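Local coordinates for fucolectin-related protein (Streptococcus pneumoniae, PDB 2J22) that probably binds fucose-containing glycans such as blood group antigens, as a calcium-containing carbohydrate-binding module of a bacterial virulence factor, at residues S48-K53 against L137-V142; I74-T79 against E141-T146. All coordinates share one frame; numbering follows the deposited sequence.

Contact 1 of 2, residues S48-K53 against L137-V142. With CA (calcium ion), chain B.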
ATOM      1  N   SER A  48      10.184  -9.543   2.695  1.00 24.43           N
ATOM      2  CA  SER A  48       9.850  -8.123   2.623  1.00 23.44           C
ATOM      3  C   SER A  48       8.499  -7.830   1.978  1.00 20.84           C
ATOM      4  O   SER A  48       8.244  -6.724   1.511  1.00 19.30           O
ATOM      5  CB  SER A  48      11.015  -7.326   1.983  1.00 24.66           C
ATOM      6  OG  SER A  48      11.001  -5.978   2.441  1.00 25.92           O
ATOM      7  N   VAL A  49       7.599  -8.810   2.042  1.00 19.65           N
ATOM      8  CA  VAL A  49       6.273  -8.713   1.513  1.00 19.80           C
ATOM      9  C   VAL A  49       5.198  -9.001   2.580  1.00 21.30           C
ATOM     10  O   VAL A  49       5.290 -10.026   3.351  1.00 19.55           O
ATOM     11  CB  VAL A  49       6.144  -9.647   0.238  1.00 22.17           C
ATOM     12  CG1 VAL A  49       4.776  -9.493  -0.484  1.00 19.79           C
ATOM     13  CG2 VAL A  49       7.262  -9.375  -0.683  1.00 22.25           C
ATOM     14  N   THR A  50       4.197  -8.082   2.646  1.00 20.68           N
ATOM     15  CA  THR A  50       3.072  -8.211   3.578  1.00 19.37           C
ATOM     16  C   THR A  50       2.157  -9.384   3.084  1.00 19.00           C
ATOM     17  O   THR A  50       2.246  -9.846   1.922  1.00 19.06           O
ATOM     18  CB  THR A  50       2.224  -6.880   3.658  1.00 18.82           C
ATOM     19  OG1 THR A  50       1.461  -6.749   2.461  1.00 21.59           O
ATOM     20  CG2 THR A  50       3.108  -5.535   3.757  1.00 19.60           C
ATOM     21  N   HIS A  51       1.256  -9.826   3.941  1.00 18.73           N
ATOM     22  CA  HIS A  51       0.311 -10.918   3.667  1.00 19.84           C
ATOM     23  C   HIS A  51      -0.835 -10.873   4.652  1.00 19.74           C
ATOM     24  O   HIS A  51      -0.597 -10.960   5.881  1.00 21.52           O
ATOM     25  CB  HIS A  51       1.007 -12.296   3.731  1.00 20.03           C
ATOM     26  CG  HIS A  51       0.374 -13.334   2.836  1.00 22.91           C
ATOM     27  ND1 HIS A  51      -0.983 -13.561   2.784  1.00 20.50           N
ATOM     28  CD2 HIS A  51       0.929 -14.193   1.952  1.00 22.03           C
ATOM     29  CE1 HIS A  51      -1.239 -14.536   1.924  1.00 22.24           C
ATOM     30  NE2 HIS A  51      -0.093 -14.928   1.393  1.00 22.37           N
ATOM     31  N   THR A  52      -2.044 -10.623   4.169  1.00 21.11           N
ATOM     32  CA  THR A  52      -3.225 -10.779   5.019  1.00 20.89           C
ATOM     33  C   THR A  52      -3.738 -12.203   4.957  1.00 22.44           C
ATOM     34  O   THR A  52      -3.351 -12.996   4.076  1.00 21.55           O
ATOM     35  CB  THR A  52      -4.353  -9.740   4.662  1.00 22.25           C
ATOM     36  OG1 THR A  52      -4.888 -10.075   3.376  1.00 23.23           O
ATOM     37  CG2 THR A  52      -3.759  -8.269   4.427  1.00 20.13           C
ATOM     38  N   LYS A  53      -4.629 -12.545   5.889  1.00 22.88           N
ATOM     39  CA  LYS A  53      -5.534 -13.652   5.701  1.00 23.55           C
ATOM     40  C   LYS A  53      -6.508 -13.423   4.553  1.00 25.18           C
ATOM     41  O   LYS A  53      -6.519 -12.366   3.932  1.00 22.42           O
ATOM     42  CB  LYS A  53      -6.295 -13.931   6.970  1.00 24.89           C
ATOM     43  CG  LYS A  53      -5.364 -14.524   8.047  1.00 25.31           C
ATOM     44  CD  LYS A  53      -6.028 -14.466   9.408  1.00 32.20           C
ATOM     45  CE  LYS A  53      -5.549 -15.541  10.348  1.00 36.30           C
ATOM     46  NZ  LYS A  53      -4.128 -15.356  10.715  1.00 39.83           N
ATOM     47  N   LEU A 137      -4.271  -9.751   0.651  1.00 20.26           N
ATOM     48  CA  LEU A 137      -3.481  -8.586   0.131  1.00 20.03           C
ATOM     49  C   LEU A 137      -2.014  -8.758   0.496  1.00 20.43           C
ATOM     50  O   LEU A 137      -1.662  -8.978   1.670  1.00 19.18           O
ATOM     51  CB  LEU A 137      -4.084  -7.251   0.571  1.00 19.35           C
ATOM     52  CG  LEU A 137      -3.286  -5.972   0.260  1.00 19.08           C
ATOM     53  CD1 LEU A 137      -3.361  -5.736  -1.284  1.00 16.30           C
ATOM     54  CD2 LEU A 137      -3.948  -4.793   0.913  1.00 18.22           C
ATOM     55  N   SER A 138      -1.161  -8.694  -0.502  1.00 19.82           N
ATOM     56  CA  SER A 138       0.282  -8.762  -0.292  1.00 18.92           C
ATOM     57  C   SER A 138       0.950  -7.617  -1.077  1.00 19.87           C
ATOM     58  O   SER A 138       0.743  -7.466  -2.304  1.00 19.27           O
ATOM     59  CB  SER A 138       0.872 -10.113  -0.741  1.00 19.91           C
ATOM     60  OG  SER A 138       0.550 -11.198   0.127  1.00 19.60           O
ATOM     61  N   LEU A 139       1.752  -6.846  -0.368  1.00 19.39           N
ATOM     62  CA  LEU A 139       2.512  -5.717  -0.898  1.00 19.49           C
ATOM     63  C   LEU A 139       4.005  -5.874  -0.592  1.00 19.73           C
ATOM     64  O   LEU A 139       4.400  -5.984   0.549  1.00 18.82           O
ATOM     65  CB  LEU A 139       1.934  -4.420  -0.276  1.00 19.20           C
ATOM     66  CG  LEU A 139       0.403  -4.152  -0.333  1.00 18.99           C
ATOM     67  CD1 LEU A 139      -0.153  -3.044   0.493  1.00 15.60           C
ATOM     68  CD2 LEU A 139       0.220  -3.589  -1.730  1.00 12.01           C
ATOM     69  N   ALA A 140       4.871  -5.779  -1.585  1.00 18.89           N
ATOM     70  CA  ALA A 140       6.320  -5.721  -1.340  1.00 20.64           C
ATOM     71  C   ALA A 140       6.775  -4.376  -0.763  1.00 20.39           C
ATOM     72  O   ALA A 140       7.684  -4.329   0.097  1.00 22.19           O
ATOM     73  CB  ALA A 140       7.109  -5.981  -2.654  1.00 20.62           C
ATOM     74  N   GLU A 141       6.206  -3.276  -1.278  1.00 19.83           N
ATOM     75  CA  GLU A 141       6.537  -1.953  -0.839  1.00 21.20           C
ATOM     76  C   GLU A 141       5.480  -0.918  -1.299  1.00 20.46           C
ATOM     77  O   GLU A 141       4.911  -0.955  -2.431  1.00 21.77           O
ATOM     78  CB  GLU A 141       7.992  -1.568  -1.267  1.00 20.05           C
ATOM     79  CG  GLU A 141       8.556  -0.338  -0.581  1.00 20.13           C
ATOM     80  CD  GLU A 141       9.141  -0.645   0.794  1.00 24.47           C
ATOM     81  OE1 GLU A 141       9.040  -1.780   1.257  1.00 23.68           O
ATOM     82  OE2 GLU A 141       9.712   0.288   1.382  1.00 26.82           O
ATOM     83  N   VAL A 142       5.215   0.010  -0.408  1.00 21.30           N
ATOM     84  CA  VAL A 142       4.360   1.179  -0.733  1.00 19.99           C
ATOM     85  C   VAL A 142       5.229   2.396  -0.393  1.00 21.66           C
ATOM     86  O   VAL A 142       5.625   2.577   0.719  1.00 18.04           O
ATOM     87  CB  VAL A 142       3.021   1.208   0.123  1.00 21.29           C
ATOM     88  CG1 VAL A 142       2.205   2.514  -0.091  1.00 20.01           C
ATOM     89  CG2 VAL A 142       2.144  -0.050  -0.103  1.00 18.60           C
TER
HETATM   90 CA    CA B1150       9.332  -4.324   1.556  1.00 22.38          CA
HETATM   91  O   HOH W   1      -1.042  -6.439   3.274  1.00 15.70           O
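Leu137 N donates to Thr52 OG1 over 2.8 Å in a nearly straight bond, and its carbonyl O takes Thr52 N in return. Leu137 O also accepts from a water that in turn accepts from Thr50 OG1. Thr52 OG1 lies between its own backbone N and carbonyl carbon (chi1 69°), which lets the same hydroxyl face Leu137 N and donate to Lys53 O. At Ser138 the hydroxyl gives its proton to Thr50 O (Ser138 OG to Thr50 O 2.8 Å) while lying over one face of the His51 imidazole, off its centre; the ring is steadied by a bond from His51 ND1 to Thr52 O. Leu139 repeats the pattern of Leu137: its N donates to Thr50 OG1 at 2.8 Å and its O accepts Thr50 N at 3.0 Å. The two extended segments thus run antiparallel, joining a loop of this galactose-binding-like beta-sandwich to the chain entering strand 139-146. Beyond, Ala140 CB rests on Val49 CG2. Ala140 O binds the calcium ion at 2.2 Å, beside Ser48 O and Ser48 OG, the latter at 2.5 Å from the calcium ion. Glu141 OE1 is a further ligand, and Leu34, Asp37 and Asn39 complete the site.

Contact 2 of 2, residues I74-T79 against E141-T146. With CA (calcium ion), chain B.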
ATOM      1  N   ILE A  74       4.177   5.141  -4.980  1.00 25.56           N
ATOM      2  CA  ILE A  74       4.582   3.957  -5.726  1.00 25.52           C
ATOM      3  C   ILE A  74       4.274   2.618  -4.913  1.00 24.33           C
ATOM      4  O   ILE A  74       4.570   2.510  -3.698  1.00 26.58           O
ATOM      5  CB  ILE A  74       6.071   4.037  -6.238  1.00 25.74           C
ATOM      6  CG1 ILE A  74       6.446   5.414  -6.780  1.00 27.08           C
ATOM      7  CG2 ILE A  74       6.296   3.018  -7.329  1.00 23.65           C
ATOM      8  CD1 ILE A  74       7.973   5.545  -7.230  1.00 27.02           C
ATOM      9  N   ILE A  75       3.548   1.716  -5.564  1.00 24.92           N
ATOM     10  CA  ILE A  75       3.172   0.408  -5.001  1.00 23.75           C
ATOM     11  C   ILE A  75       3.925  -0.698  -5.767  1.00 23.98           C
ATOM     12  O   ILE A  75       3.876  -0.752  -6.996  1.00 23.69           O
ATOM     13  CB  ILE A  75       1.650   0.189  -5.107  1.00 24.06           C
ATOM     14  CG1 ILE A  75       0.909   1.167  -4.181  1.00 23.45           C
ATOM     15  CG2 ILE A  75       1.249  -1.286  -4.807  1.00 20.72           C
ATOM     16  CD1 ILE A  75      -0.432   1.590  -4.746  1.00 25.35           C
ATOM     17  N   TYR A  76       4.642  -1.534  -5.030  1.00 22.50           N
ATOM     18  CA  TYR A  76       5.441  -2.654  -5.561  1.00 22.32           C
ATOM     19  C   TYR A  76       4.715  -3.938  -5.194  1.00 23.08           C
ATOM     20  O   TYR A  76       4.331  -4.125  -4.048  1.00 21.69           O
ATOM     21  CB  TYR A  76       6.845  -2.640  -4.968  1.00 23.78           C
ATOM     22  CG  TYR A  76       7.705  -1.575  -5.607  1.00 25.52           C
ATOM     23  CD1 TYR A  76       8.278  -1.800  -6.849  1.00 30.50           C
ATOM     24  CD2 TYR A  76       7.873  -0.307  -5.022  1.00 27.76           C
ATOM     25  CE1 TYR A  76       9.019  -0.841  -7.496  1.00 32.86           C
ATOM     26  CE2 TYR A  76       8.626   0.694  -5.689  1.00 27.28           C
ATOM     27  CZ  TYR A  76       9.187   0.392  -6.919  1.00 34.37           C
ATOM     28  OH  TYR A  76       9.971   1.290  -7.583  1.00 38.55           O
ATOM     29  N   ASN A  77       4.380  -4.744  -6.197  1.00 23.05           N
ATOM     30  CA  ASN A  77       3.641  -5.981  -5.952  1.00 23.53           C
ATOM     31  C   ASN A  77       4.543  -7.139  -5.500  1.00 22.66           C
ATOM     32  O   ASN A  77       5.748  -7.093  -5.721  1.00 22.69           O
ATOM     33  CB  ASN A  77       2.989  -6.367  -7.286  1.00 24.06           C
ATOM     34  CG  ASN A  77       1.842  -7.367  -7.135  1.00 23.62           C
ATOM     35  OD1 ASN A  77       1.463  -7.747  -6.043  1.00 24.61           O
ATOM     36  ND2 ASN A  77       1.268  -7.791  -8.282  1.00 21.51           N
ATOM     37  N   ARG A  78       3.976  -8.169  -4.885  1.00 22.79           N
ATOM     38  CA  ARG A  78       4.613  -9.471  -4.797  1.00 23.30           C
ATOM     39  C   ARG A  78       4.995  -9.928  -6.227  1.00 24.28           C
ATOM     40  O   ARG A  78       4.337  -9.530  -7.197  1.00 23.98           O
ATOM     41  CB  ARG A  78       3.605 -10.488  -4.229  1.00 23.68           C
ATOM     42  CG  ARG A  78       4.222 -11.886  -3.878  1.00 23.95           C
ATOM     43  CD  ARG A  78       3.230 -12.861  -3.208  1.00 21.79           C
ATOM     44  NE  ARG A  78       3.863 -14.188  -3.066  1.00 22.11           N
ATOM     45  CZ  ARG A  78       3.218 -15.237  -2.577  1.00 26.34           C
ATOM     46  NH1 ARG A  78       1.937 -15.113  -2.223  1.00 26.22           N
ATOM     47  NH2 ARG A  78       3.821 -16.416  -2.490  1.00 28.16           N
ATOM     48  N   THR A  79       6.068 -10.701  -6.345  1.00 24.85           N
ATOM     49  CA  THR A  79       6.570 -11.154  -7.658  1.00 27.02           C
ATOM     50  C   THR A  79       6.793 -12.686  -7.784  1.00 28.18           C
ATOM     51  O   THR A  79       6.835 -13.199  -8.883  1.00 31.24           O
ATOM     52  CB  THR A  79       7.900 -10.397  -8.056  1.00 24.76           C
ATOM     53  OG1 THR A  79       8.931 -10.703  -7.121  1.00 23.82           O
ATOM     54  CG2 THR A  79       7.765  -8.871  -7.994  1.00 23.94           C
ATOM     55  N   GLU A 141       6.206  -3.276  -1.278  1.00 19.83           N
ATOM     56  CA  GLU A 141       6.537  -1.953  -0.839  1.00 21.20           C
ATOM     57  C   GLU A 141       5.480  -0.918  -1.299  1.00 20.46           C
ATOM     58  O   GLU A 141       4.911  -0.955  -2.431  1.00 21.77           O
ATOM     59  CB  GLU A 141       7.992  -1.568  -1.267  1.00 20.05           C
ATOM     60  CG  GLU A 141       8.556  -0.338  -0.581  1.00 20.13           C
ATOM     61  CD  GLU A 141       9.141  -0.645   0.794  1.00 24.47           C
ATOM     62  OE1 GLU A 141       9.040  -1.780   1.257  1.00 23.68           O
ATOM     63  OE2 GLU A 141       9.712   0.288   1.382  1.00 26.82           O
ATOM     64  N   VAL A 142       5.215   0.010  -0.408  1.00 21.30           N
ATOM     65  CA  VAL A 142       4.360   1.179  -0.733  1.00 19.99           C
ATOM     66  C   VAL A 142       5.229   2.396  -0.393  1.00 21.66           C
ATOM     67  O   VAL A 142       5.625   2.577   0.719  1.00 18.04           O
ATOM     68  CB  VAL A 142       3.021   1.208   0.123  1.00 21.29           C
ATOM     69  CG1 VAL A 142       2.205   2.514  -0.091  1.00 20.01           C
ATOM     70  CG2 VAL A 142       2.144  -0.050  -0.103  1.00 18.60           C
ATOM     71  N   GLU A 143       5.584   3.192  -1.361  1.00 21.71           N
ATOM     72  CA  GLU A 143       6.397   4.381  -1.131  1.00 23.49           C
ATOM     73  C   GLU A 143       5.559   5.658  -1.315  1.00 23.59           C
ATOM     74  O   GLU A 143       4.795   5.791  -2.281  1.00 23.61           O
ATOM     75  CB  GLU A 143       7.582   4.350  -2.103  1.00 23.66           C
ATOM     76  CG  GLU A 143       8.443   3.075  -1.950  1.00 24.35           C
ATOM     77  CD  GLU A 143       9.611   3.046  -2.916  1.00 27.40           C
ATOM     78  OE1 GLU A 143       9.522   3.744  -3.922  1.00 27.83           O
ATOM     79  OE2 GLU A 143      10.622   2.365  -2.626  1.00 27.94           O
ATOM     80  N   VAL A 144       5.727   6.585  -0.382  1.00 24.18           N
ATOM     81  CA  VAL A 144       4.981   7.858  -0.372  1.00 24.57           C
ATOM     82  C   VAL A 144       5.990   9.039  -0.334  1.00 26.36           C
ATOM     83  O   VAL A 144       6.663   9.279   0.671  1.00 25.82           O
ATOM     84  CB  VAL A 144       4.001   7.982   0.805  1.00 24.63           C
ATOM     85  CG1 VAL A 144       3.193   9.318   0.743  1.00 23.24           C
ATOM     86  CG2 VAL A 144       3.036   6.741   0.904  1.00 23.39           C
ATOM     87  N   TYR A 145       6.064   9.748  -1.450  1.00 26.94           N
ATOM     88  CA  TYR A 145       7.023  10.824  -1.717  1.00 28.06           C
ATOM     89  C   TYR A 145       6.443  12.240  -1.460  1.00 29.97           C
ATOM     90  O   TYR A 145       5.343  12.571  -1.935  1.00 27.90           O
ATOM     91  CB  TYR A 145       7.445  10.724  -3.177  1.00 26.69           C
ATOM     92  CG  TYR A 145       8.297   9.496  -3.392  1.00 29.27           C
ATOM     93  CD1 TYR A 145       9.660   9.535  -3.110  1.00 27.22           C
ATOM     94  CD2 TYR A 145       7.736   8.282  -3.828  1.00 28.24           C
ATOM     95  CE1 TYR A 145      10.477   8.400  -3.269  1.00 26.24           C
ATOM     96  CE2 TYR A 145       8.555   7.137  -4.024  1.00 25.51           C
ATOM     97  CZ  TYR A 145       9.904   7.214  -3.721  1.00 26.98           C
ATOM     98  OH  TYR A 145      10.737   6.114  -3.821  1.00 28.41           O
ATOM     99  N   THR A 146       7.178  13.041  -0.698  1.00 31.48           N
ATOM    100  CA  THR A 146       6.866  14.472  -0.577  1.00 35.09           C
ATOM    101  C   THR A 146       8.131  15.226  -0.969  1.00 35.64           C
ATOM    102  O   THR A 146       9.208  14.630  -1.078  1.00 36.46           O
ATOM    103  CB  THR A 146       6.450  14.877   0.888  1.00 35.63           C
ATOM    104  OG1 THR A 146       7.595  14.766   1.750  1.00 38.64           O
ATOM    105  CG2 THR A 146       5.415  13.913   1.470  1.00 37.81           C
TER
HETATM  106 CA    CA B1150       9.332  -4.324   1.556  1.00 22.38          CA
HETATM  107  O   HOH W   2      11.133   3.256  -6.079  1.00 33.30           O
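Two antiparallel neighbours of one sheet of the galactose-binding-like beta-sandwich, strands 67-77 and 139-146, meet here, and a classic beta bulge marks the end of their pairing, with Ala140 and Glu141 both opposite Tyr76. The N-to-C directions of strand segments 74-77 and 141-146 make an angle of 171°. Ile74 and Glu143 form a hydrogen-bonded pair: Ile74 N donates to Glu143 O, and Glu143 N returns a shorter bond to Ile74 O at 2.6 Å. Ile75 and Val142 follow as a non-hydrogen-bonded pair, with Ile75 CG1 only loosely against Val142 CG2 at 4.4 Å. Tyr76 N then donates to Glu141 O at 2.7 Å, whereas the return bond from Glu141 N to Tyr76 O is weak, stretched to 3.5 Å at the bulge.

On the face carrying Ile74, Tyr76, Glu141 and Glu143, the side chains pack across the strands. Ile74 CD1 reaches Tyr145 CE2 at 3.6 Å, crossing the tyrosine at a slant. The ring of Tyr76 presents its CE2 edge to the Glu143 carboxylate, whose plane is turned 72° from it; Glu143 OE1 lies close to the ring plane. Glu141 sets its CB near Tyr76 CD2, but CG anti to the backbone N (chi1 -166°) and a bend at chi2 carry the carboxylate away from the tyrosine, where OE1 binds the calcium ion and OE2 accepts from Gly38 N. Strand 113-118 flanks the other side of Ile75, and Lys40 touches both Tyr76 and Glu143.

Glu143, by contrast, is extended beyond CG, and its OE1 takes two hydrogen bonds: Tyr145 OH donates to it from above the carboxylate plane at 2.7 Å, and a water hydrogen-bonded to Tyr76 OH donates to Glu143 OE1, also at 2.7 Å.

How the contacts relate
Strand 139-146 links the two contacts, whose centres lie about 10 Å apart. Contact 1 deals with the approach to this strand and contact 2 with its pairing to strand 67-77; Glu141 and Val142 belong to both. The junction is the bulge, where Ala140 N lies 3.0 Å from Tyr76 O, a probable hydrogen bond, and Ala140 CB packs on Asn77 O. Leu139 CD2 also meets Ile75 CG2 at 4.0 Å. The bulge residues Ala140 and Glu141 are both calcium ligands, which ties the metal site, with loop residue Ser48 of contact 1, to the sheet of contact 2.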